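Long-range contacts in diaminopropionate ammonia-lyase (Escherichia coli, PDB 4D9I), which catalyses the pyridoxal 5'-phosphate-dependent alpha,beta-elimination of both L- and D-2,3-diaminopropionate, giving pyruvate and ammonia: residues B[48-53]-B[328-334]; B[65-70]-B[209-213]. All blocks are in the same frame, centred on the assembly; numbering follows the deposited sequence.

Interaction 1 (B[48-53]-B[328-334]); sequences CALDDL and YGNDPRI
Asp331 sets its carboxylate against the first turn of helix 51-57 and takes one backbone N-H on each oxygen. Asp52 N donates to the syn lone pair of Asp331 OD1 at 2.8 Å, with an N-H...O angle of 162°. Leu53 N reaches Asp331 OD2, also at 2.8 Å and on the syn side, but 22° out of the carboxylate plane. With CG anti to its own carbonyl carbon, Asp331 places this end against Leu50, the N-cap residue, whose CB is 3.5 Å from Asp331 OD2. A carboxylate from a distant loop thus receives N-H groups at the helix N-terminus, where the helix dipole would be expected to favour its negative charge.

A reciprocal bond runs the other way: Asn330 N donates to Asp52 OD2 at 2.7 Å, nearly straight at 171° and on the anti lone pair. The two carboxylate planes are nearly parallel but offset from one another, with Asp52 OD2 and Asp331 OD1, like charges, only 3.8 Å apart. The 328-334 loop is shaped by a type II' beta turn from Tyr328 to Asp331, closed by Asp331 N to Tyr328 O, with Gly329 at positive phi. This loop joins helices 315-325 and 338-352 and here meets the start of helix 51-57 and strand 47-49, outermost within this chain in the mixed sheet of a fold type II enzyme.

Apolar contacts flank the polar centre. Pro332 CG packs on Cys48 CB at 3.8 Å, and Ile334 CD1 touches both CB and SG of Cys48. At the other end Leu53 CD1 meets Tyr328 CB. Farther out, Leu50 and Ile334 also rest on Leu324 and Val64, Asp51 pairs with Lys61, and Trp390 of the second subunit packs on Leu53.

Interaction 2 (B[65-70]-B[209-213]); sequences KDESKR and LADEA
Arg70 and Glu212 approach from opposite directions and meet end-on, each terminal nitrogen of the guanidinium facing one carboxylate oxygen. NH2 of Arg70 is 2.7 Å from Glu212 OE1, and NH1 of Arg70 is 3.0 Å from Glu212 OE2. The two flat groups are not coplanar: their planes differ by 39°. Glu212 CD and both oxygens lie near the guanidinium plane, yet NH2 comes to OE1 from above the carboxylate plane.

The other edge of the guanidinium is taken side-on by Glu67, whose OE1 receives NE of Arg70 at 2.7 Å in an almost straight bond (173°), while its OE2 receives NH2. Arg70 NH2 therefore serves both glutamates, and four bonds fix the rotation of the guanidinium. Bends at chi2 and chi3 of Arg70 fold the chain back so that this edge can face Glu67, three residues earlier.

Lys65 crosses Glu212 at about a right angle and gives NZ to Glu212 OE1 at 3.0 Å, on the anti lone pair. The four charged residues form a buried salt-bridge network that joins the end of strand 61-66, the 3-10 segment 67-69 and the residue after it to helix 208-220. Lys65 CE passes 3.4 Å from the carbonyl oxygen Leu209 O; the aliphatic Leu209 CB lies 3.5 Å from Glu67 OE2.

Further polar partners adjoin the network: Thr45 O and Gln216 accept from Lys65 NZ, Tyr42 OH bonds Glu212 OE2, and Thr45 OG1 bonds Glu67 OE2. Behind Leu209 and Lys65 stands Ile374 of strand 370-375.

Overall arrangement
The centres of interactions 1 and 2 lie about 17 Å apart, and both reach the same mixed sheet, through the neighbouring strands 47-49 and 61-66. They touch directly where Ile334 CG2 packs on Asp66 CG at 3.9 Å. In sequence, 65-70/209-213 is nested within the loop closed by 48-53/328-334. Their settings differ: interaction 1 is partly buried, its centre about 22 Å from the centre of the chain, and lies within reach of the second subunit, whereas interaction 2 is fully buried, its centre about 10 Å from that of the chain. Both lie away from Lys77, which carries the pyridoxal phosphate, and Asp120, the probable proton acceptor for the L-isomer; the side chain of Leu209 is about 12 Å from a bound Tris molecule.

Interaction 1 (B[48-53]-B[328-334])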
ATOM      1  N   CYS B  48     -14.010  -9.505  -1.190  1.00 20.95           N
ATOM      2  CA  CYS B  48     -13.832  -8.130  -1.674  1.00 21.25           C
ATOM      3  C   CYS B  48     -13.814  -8.099  -3.198  1.00 20.94           C
ATOM      4  O   CYS B  48     -13.151  -8.926  -3.829  1.00 20.54           O
ATOM      5  CB  CYS B  48     -12.547  -7.527  -1.108  1.00 20.97           C
ATOM      6  SG  CYS B  48     -12.353  -7.700   0.682  1.00 23.26           S
ATOM      7  N   ALA B  49     -14.535  -7.153  -3.787  1.00 21.14           N
ATOM      8  CA  ALA B  49     -14.561  -7.019  -5.223  1.00 20.95           C
ATOM      9  C   ALA B  49     -13.487  -6.023  -5.662  1.00 20.25           C
ATOM     10  O   ALA B  49     -13.593  -4.829  -5.399  1.00 20.47           O
ATOM     11  CB  ALA B  49     -15.947  -6.590  -5.703  1.00 22.37           C
ATOM     12  N   LEU B  50     -12.447  -6.513  -6.324  1.00 19.11           N
ATOM     13  CA  LEU B  50     -11.412  -5.605  -6.768  1.00 18.86           C
ATOM     14  C   LEU B  50     -11.750  -5.205  -8.209  1.00 19.52           C
ATOM     15  O   LEU B  50     -11.076  -5.603  -9.138  1.00 19.23           O
ATOM     16  CB  LEU B  50     -10.011  -6.227  -6.624  1.00 17.79           C
ATOM     17  CG  LEU B  50      -9.623  -6.765  -5.242  1.00 17.35           C
ATOM     18  CD1 LEU B  50      -8.203  -7.320  -5.292  1.00 16.77           C
ATOM     19  CD2 LEU B  50      -9.728  -5.717  -4.124  1.00 17.32           C
ATOM     20  N   ASP B  51     -12.830  -4.442  -8.360  1.00 20.70           N
ATOM     21  CA  ASP B  51     -13.346  -4.044  -9.683  1.00 22.02           C
ATOM     22  C   ASP B  51     -12.346  -3.260 -10.537  1.00 21.67           C
ATOM     23  O   ASP B  51     -12.215  -3.503 -11.753  1.00 22.23           O
ATOM     24  CB  ASP B  51     -14.632  -3.219  -9.557  1.00 23.56           C
ATOM     25  CG  ASP B  51     -15.841  -4.045  -9.113  1.00 25.05           C
ATOM     26  OD1 ASP B  51     -15.787  -5.300  -8.982  1.00 25.23           O
ATOM     27  OD2 ASP B  51     -16.889  -3.415  -8.898  1.00 26.70           O
ATOM     28  N   ASP B  52     -11.689  -2.278  -9.927  1.00 21.22           N
ATOM     29  CA  ASP B  52     -10.797  -1.425 -10.699  1.00 21.18           C
ATOM     30  C   ASP B  52      -9.545  -2.195 -11.128  1.00 20.44           C
ATOM     31  O   ASP B  52      -9.057  -2.016 -12.261  1.00 20.60           O
ATOM     32  CB  ASP B  52     -10.467  -0.127  -9.941  1.00 21.54           C
ATOM     33  CG  ASP B  52     -11.681   0.768  -9.805  1.00 22.81           C
ATOM     34  OD1 ASP B  52     -12.533   0.717 -10.704  1.00 24.01           O
ATOM     35  OD2 ASP B  52     -11.817   1.507  -8.818  1.00 23.15           O
ATOM     36  N   LEU B  53      -9.071  -3.090 -10.263  1.00 19.39           N
ATOM     37  CA  LEU B  53      -7.950  -3.975 -10.621  1.00 19.18           C
ATOM     38  C   LEU B  53      -8.368  -4.950 -11.742  1.00 19.93           C
ATOM     39  O   LEU B  53      -7.574  -5.252 -12.664  1.00 19.97           O
ATOM     40  CB  LEU B  53      -7.406  -4.733  -9.379  1.00 18.17           C
ATOM     41  CG  LEU B  53      -6.033  -5.422  -9.537  1.00 17.70           C
ATOM     42  CD1 LEU B  53      -4.910  -4.375  -9.520  1.00 17.69           C
ATOM     43  CD2 LEU B  53      -5.767  -6.510  -8.499  1.00 17.00           C
ATOM     44  N   TYR B 328      -5.741  -0.484  -6.373  1.00 17.96           N
ATOM     45  CA  TYR B 328      -5.910   0.355  -7.552  1.00 18.63           C
ATOM     46  C   TYR B 328      -7.265   1.028  -7.527  1.00 19.17           C
ATOM     47  O   TYR B 328      -8.248   0.445  -7.027  1.00 18.73           O
ATOM     48  CB  TYR B 328      -5.818  -0.508  -8.819  1.00 19.06           C
ATOM     49  CG  TYR B 328      -5.491   0.288 -10.072  1.00 20.38           C
ATOM     50  CD1 TYR B 328      -4.239   0.873 -10.218  1.00 20.96           C
ATOM     51  CD2 TYR B 328      -6.416   0.446 -11.104  1.00 21.53           C
ATOM     52  CE1 TYR B 328      -3.911   1.608 -11.344  1.00 22.41           C
ATOM     53  CE2 TYR B 328      -6.091   1.177 -12.257  1.00 22.82           C
ATOM     54  CZ  TYR B 328      -4.822   1.748 -12.353  1.00 23.35           C
ATOM     55  OH  TYR B 328      -4.424   2.494 -13.442  1.00 25.94           O
ATOM     56  N   GLY B 329      -7.332   2.243  -8.087  1.00 20.04           N
ATOM     57  CA  GLY B 329      -8.608   2.948  -8.239  1.00 21.29           C
ATOM     58  C   GLY B 329      -9.276   3.114  -6.882  1.00 21.51           C
ATOM     59  O   GLY B 329      -8.654   3.580  -5.918  1.00 21.45           O
ATOM     60  N   ASN B 330     -10.543   2.726  -6.795  1.00 21.87           N
ATOM     61  CA  ASN B 330     -11.286   2.843  -5.536  1.00 22.47           C
ATOM     62  C   ASN B 330     -11.469   1.500  -4.819  1.00 21.41           C
ATOM     63  O   ASN B 330     -12.278   1.394  -3.903  1.00 22.00           O
ATOM     64  CB  ASN B 330     -12.652   3.510  -5.796  1.00 24.23           C
ATOM     65  CG  ASN B 330     -12.513   4.928  -6.309  1.00 25.70           C
ATOM     66  OD1 ASN B 330     -13.223   5.360  -7.240  1.00 27.36           O
ATOM     67  ND2 ASN B 330     -11.598   5.669  -5.718  1.00 25.65           N
ATOM     68  N   ASP B 331     -10.700   0.496  -5.220  1.00 20.12           N
ATOM     69  CA  ASP B 331     -10.868  -0.866  -4.697  1.00 19.64           C
ATOM     70  C   ASP B 331     -10.619  -0.903  -3.191  1.00 19.65           C
ATOM     71  O   ASP B 331      -9.840  -0.083  -2.677  1.00 19.99           O
ATOM     72  CB  ASP B 331      -9.902  -1.828  -5.375  1.00 18.65           C
ATOM     73  CG  ASP B 331     -10.352  -2.240  -6.771  1.00 19.27           C
ATOM     74  OD1 ASP B 331     -11.471  -1.899  -7.179  1.00 20.60           O
ATOM     75  OD2 ASP B 331      -9.573  -2.907  -7.474  1.00 18.82           O
ATOM     76  N   PRO B 332     -11.261  -1.852  -2.472  1.00 19.60           N
ATOM     77  CA  PRO B 332     -10.932  -1.998  -1.039  1.00 19.63           C
ATOM     78  C   PRO B 332      -9.513  -2.557  -0.846  1.00 18.53           C
ATOM     79  O   PRO B 332      -9.021  -3.298  -1.701  1.00 17.97           O
ATOM     80  CB  PRO B 332     -11.979  -3.025  -0.539  1.00 20.14           C
ATOM     81  CG  PRO B 332     -12.288  -3.834  -1.767  1.00 19.60           C
ATOM     82  CD  PRO B 332     -12.269  -2.839  -2.907  1.00 19.71           C
ATOM     83  N   ARG B 333      -8.879  -2.186   0.270  1.00 18.46           N
ATOM     84  CA  ARG B 333      -7.520  -2.587   0.618  1.00 17.75           C
ATOM     85  C   ARG B 333      -7.554  -3.883   1.441  1.00 17.33           C
ATOM     86  O   ARG B 333      -8.448  -4.044   2.251  1.00 18.13           O
ATOM     87  CB  ARG B 333      -6.901  -1.476   1.471  1.00 18.60           C
ATOM     88  CG  ARG B 333      -5.553  -1.804   2.094  1.00 18.74           C
ATOM     89  CD  ARG B 333      -4.836  -0.509   2.445  1.00 20.07           C
ATOM     90  NE  ARG B 333      -3.779  -0.723   3.431  1.00 20.75           N
ATOM     91  CZ  ARG B 333      -3.936  -0.457   4.725  1.00 22.63           C
ATOM     92  NH1 ARG B 333      -5.077   0.085   5.149  1.00 24.27           N
ATOM     93  NH2 ARG B 333      -2.951  -0.641   5.587  1.00 22.95           N
ATOM     94  N   ILE B 334      -6.572  -4.767   1.240  1.00 16.40           N
ATOM     95  CA  ILE B 334      -6.517  -6.078   1.901  1.00 16.36           C
ATOM     96  C   ILE B 334      -5.092  -6.310   2.427  1.00 16.53           C
ATOM     97  O   ILE B 334      -4.105  -6.112   1.703  1.00 16.28           O
ATOM     98  CB  ILE B 334      -6.928  -7.222   0.923  1.00 15.72           C
ATOM     99  CG1 ILE B 334      -8.402  -7.064   0.479  1.00 15.93           C
ATOM    100  CG2 ILE B 334      -6.654  -8.585   1.537  1.00 15.50           C
ATOM    101  CD1 ILE B 334      -8.832  -7.939  -0.693  1.00 15.71           C
TER

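Interaction 2 (B[65-70]-B[209-213])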
ATOM      1  N   LYS B  65     -11.345 -13.555  -1.265  1.00 22.56           N
ATOM      2  CA  LYS B  65     -11.765 -14.025   0.042  1.00 21.64           C
ATOM      3  C   LYS B  65     -10.688 -13.704   1.071  1.00 20.52           C
ATOM      4  O   LYS B  65      -9.577 -14.284   1.034  1.00 20.13           O
ATOM      5  CB  LYS B  65     -12.053 -15.537  -0.039  1.00 21.45           C
ATOM      6  CG  LYS B  65     -12.776 -16.142   1.161  1.00 21.12           C
ATOM      7  CD  LYS B  65     -14.136 -15.505   1.443  1.00 22.23           C
ATOM      8  CE  LYS B  65     -14.907 -16.324   2.486  1.00 22.48           C
ATOM      9  NZ  LYS B  65     -16.042 -15.564   3.084  1.00 23.70           N
ATOM     10  N   ASP B  66     -11.029 -12.807   2.010  1.00 20.44           N
ATOM     11  CA  ASP B  66     -10.081 -12.223   2.952  1.00 20.00           C
ATOM     12  C   ASP B  66     -10.098 -12.922   4.318  1.00 19.19           C
ATOM     13  O   ASP B  66     -10.860 -12.565   5.231  1.00 19.48           O
ATOM     14  CB  ASP B  66     -10.335 -10.707   3.095  1.00 21.42           C
ATOM     15  CG  ASP B  66      -9.352 -10.030   4.024  1.00 21.69           C
ATOM     16  OD1 ASP B  66      -8.361 -10.678   4.441  1.00 20.98           O
ATOM     17  OD2 ASP B  66      -9.551  -8.829   4.323  1.00 23.31           O
ATOM     18  N   GLU B  67      -9.227 -13.917   4.443  1.00 18.25           N
ATOM     19  CA  GLU B  67      -9.218 -14.791   5.612  1.00 17.73           C
ATOM     20  C   GLU B  67      -8.398 -14.213   6.751  1.00 18.05           C
ATOM     21  O   GLU B  67      -8.257 -14.844   7.802  1.00 17.69           O
ATOM     22  CB  GLU B  67      -8.773 -16.216   5.230  1.00 17.04           C
ATOM     23  CG  GLU B  67      -9.854 -16.987   4.463  1.00 17.30           C
ATOM     24  CD  GLU B  67     -11.093 -17.250   5.323  1.00 17.68           C
ATOM     25  OE1 GLU B  67     -10.949 -17.578   6.526  1.00 17.45           O
ATOM     26  OE2 GLU B  67     -12.225 -17.101   4.805  1.00 18.69           O
ATOM     27  N   SER B  68      -7.885 -12.995   6.560  1.00 18.92           N
ATOM     28  CA  SER B  68      -7.253 -12.282   7.666  1.00 20.01           C
ATOM     29  C   SER B  68      -8.284 -11.934   8.742  1.00 20.96           C
ATOM     30  O   SER B  68      -7.919 -11.670   9.904  1.00 22.26           O
ATOM     31  CB  SER B  68      -6.529 -11.009   7.199  1.00 20.99           C
ATOM     32  OG  SER B  68      -7.441  -9.962   6.905  1.00 22.14           O
ATOM     33  N   LYS B  69      -9.562 -11.948   8.358  1.00 21.07           N
ATOM     34  CA  LYS B  69     -10.647 -11.619   9.302  1.00 22.71           C
ATOM     35  C   LYS B  69     -11.209 -12.831  10.083  1.00 22.26           C
ATOM     36  O   LYS B  69     -12.185 -12.711  10.816  1.00 23.65           O
ATOM     37  CB  LYS B  69     -11.781 -10.898   8.582  1.00 23.70           C
ATOM     38  CG  LYS B  69     -11.333  -9.708   7.732  1.00 24.62           C
ATOM     39  CD  LYS B  69     -10.619  -8.645   8.544  1.00 25.92           C
ATOM     40  CE  LYS B  69     -10.685  -7.317   7.802  1.00 27.58           C
ATOM     41  NZ  LYS B  69      -9.512  -6.489   8.155  1.00 29.04           N
ATOM     42  N   ARG B  70     -10.599 -13.981   9.914  1.00 20.87           N
ATOM     43  CA  ARG B  70     -11.134 -15.233  10.503  1.00 20.94           C
ATOM     44  C   ARG B  70     -10.858 -15.302  12.026  1.00 22.19           C
ATOM     45  O   ARG B  70      -9.730 -15.568  12.429  1.00 21.94           O
ATOM     46  CB  ARG B  70     -10.544 -16.443   9.752  1.00 18.98           C
ATOM     47  CG  ARG B  70     -11.103 -17.828  10.100  1.00 18.39           C
ATOM     48  CD  ARG B  70     -12.586 -17.951   9.807  1.00 19.10           C
ATOM     49  NE  ARG B  70     -12.902 -17.890   8.374  1.00 18.72           N
ATOM     50  CZ  ARG B  70     -14.132 -17.902   7.884  1.00 19.55           C
ATOM     51  NH1 ARG B  70     -15.169 -17.894   8.711  1.00 20.77           N
ATOM     52  NH2 ARG B  70     -14.321 -17.876   6.568  1.00 19.74           N
ATOM     53  N   LEU B 209     -14.967 -21.778   4.191  1.00 21.54           N
ATOM     54  CA  LEU B 209     -14.600 -20.531   3.497  1.00 21.55           C
ATOM     55  C   LEU B 209     -15.124 -20.545   2.074  1.00 22.15           C
ATOM     56  O   LEU B 209     -15.491 -19.502   1.543  1.00 22.96           O
ATOM     57  CB  LEU B 209     -13.089 -20.246   3.554  1.00 20.22           C
ATOM     58  CG  LEU B 209     -12.110 -20.998   2.642  1.00 19.95           C
ATOM     59  CD1 LEU B 209     -11.953 -20.283   1.316  1.00 19.47           C
ATOM     60  CD2 LEU B 209     -10.753 -21.165   3.329  1.00 19.15           C
ATOM     61  N   ALA B 210     -15.164 -21.729   1.461  1.00 22.55           N
ATOM     62  CA  ALA B 210     -15.693 -21.857   0.109  1.00 23.79           C
ATOM     63  C   ALA B 210     -17.235 -21.762   0.121  1.00 25.52           C
ATOM     64  O   ALA B 210     -17.830 -21.083  -0.746  1.00 26.12           O
ATOM     65  CB  ALA B 210     -15.234 -23.168  -0.523  1.00 23.96           C
ATOM     66  N   ASP B 211     -17.874 -22.424   1.096  1.00 25.87           N
ATOM     67  CA  ASP B 211     -19.338 -22.311   1.272  1.00 27.90           C
ATOM     68  C   ASP B 211     -19.762 -20.837   1.423  1.00 27.90           C
ATOM     69  O   ASP B 211     -20.682 -20.369   0.731  1.00 29.24           O
ATOM     70  CB  ASP B 211     -19.839 -23.149   2.453  1.00 29.16           C
ATOM     71  CG  ASP B 211     -21.365 -23.102   2.602  1.00 32.51           C
ATOM     72  OD1 ASP B 211     -22.028 -23.956   2.003  1.00 33.88           O
ATOM     73  OD2 ASP B 211     -21.907 -22.210   3.291  1.00 33.16           O
ATOM     74  N   GLU B 212     -19.074 -20.116   2.306  1.00 25.79           N
ATOM     75  CA  GLU B 212     -19.327 -18.683   2.492  1.00 25.92           C
ATOM     76  C   GLU B 212     -19.157 -17.895   1.203  1.00 25.43           C
ATOM     77  O   GLU B 212     -20.008 -17.072   0.870  1.00 26.75           O
ATOM     78  CB  GLU B 212     -18.397 -18.080   3.546  1.00 24.61           C
ATOM     79  CG  GLU B 212     -18.659 -18.517   4.975  1.00 24.94           C
ATOM     80  CD  GLU B 212     -17.599 -17.993   5.925  1.00 24.15           C
ATOM     81  OE1 GLU B 212     -16.727 -17.197   5.454  1.00 23.07           O
ATOM     82  OE2 GLU B 212     -17.642 -18.353   7.137  1.00 24.36           O
ATOM     83  N   ALA B 213     -18.056 -18.148   0.495  1.00 23.98           N
ATOM     84  CA  ALA B 213     -17.756 -17.449  -0.757  1.00 23.82           C
ATOM     85  C   ALA B 213     -18.815 -17.689  -1.828  1.00 25.31           C
ATOM     86  O   ALA B 213     -19.162 -16.763  -2.547  1.00 25.55           O
ATOM     87  CB  ALA B 213     -16.357 -17.800  -1.281  1.00 22.46           C
TER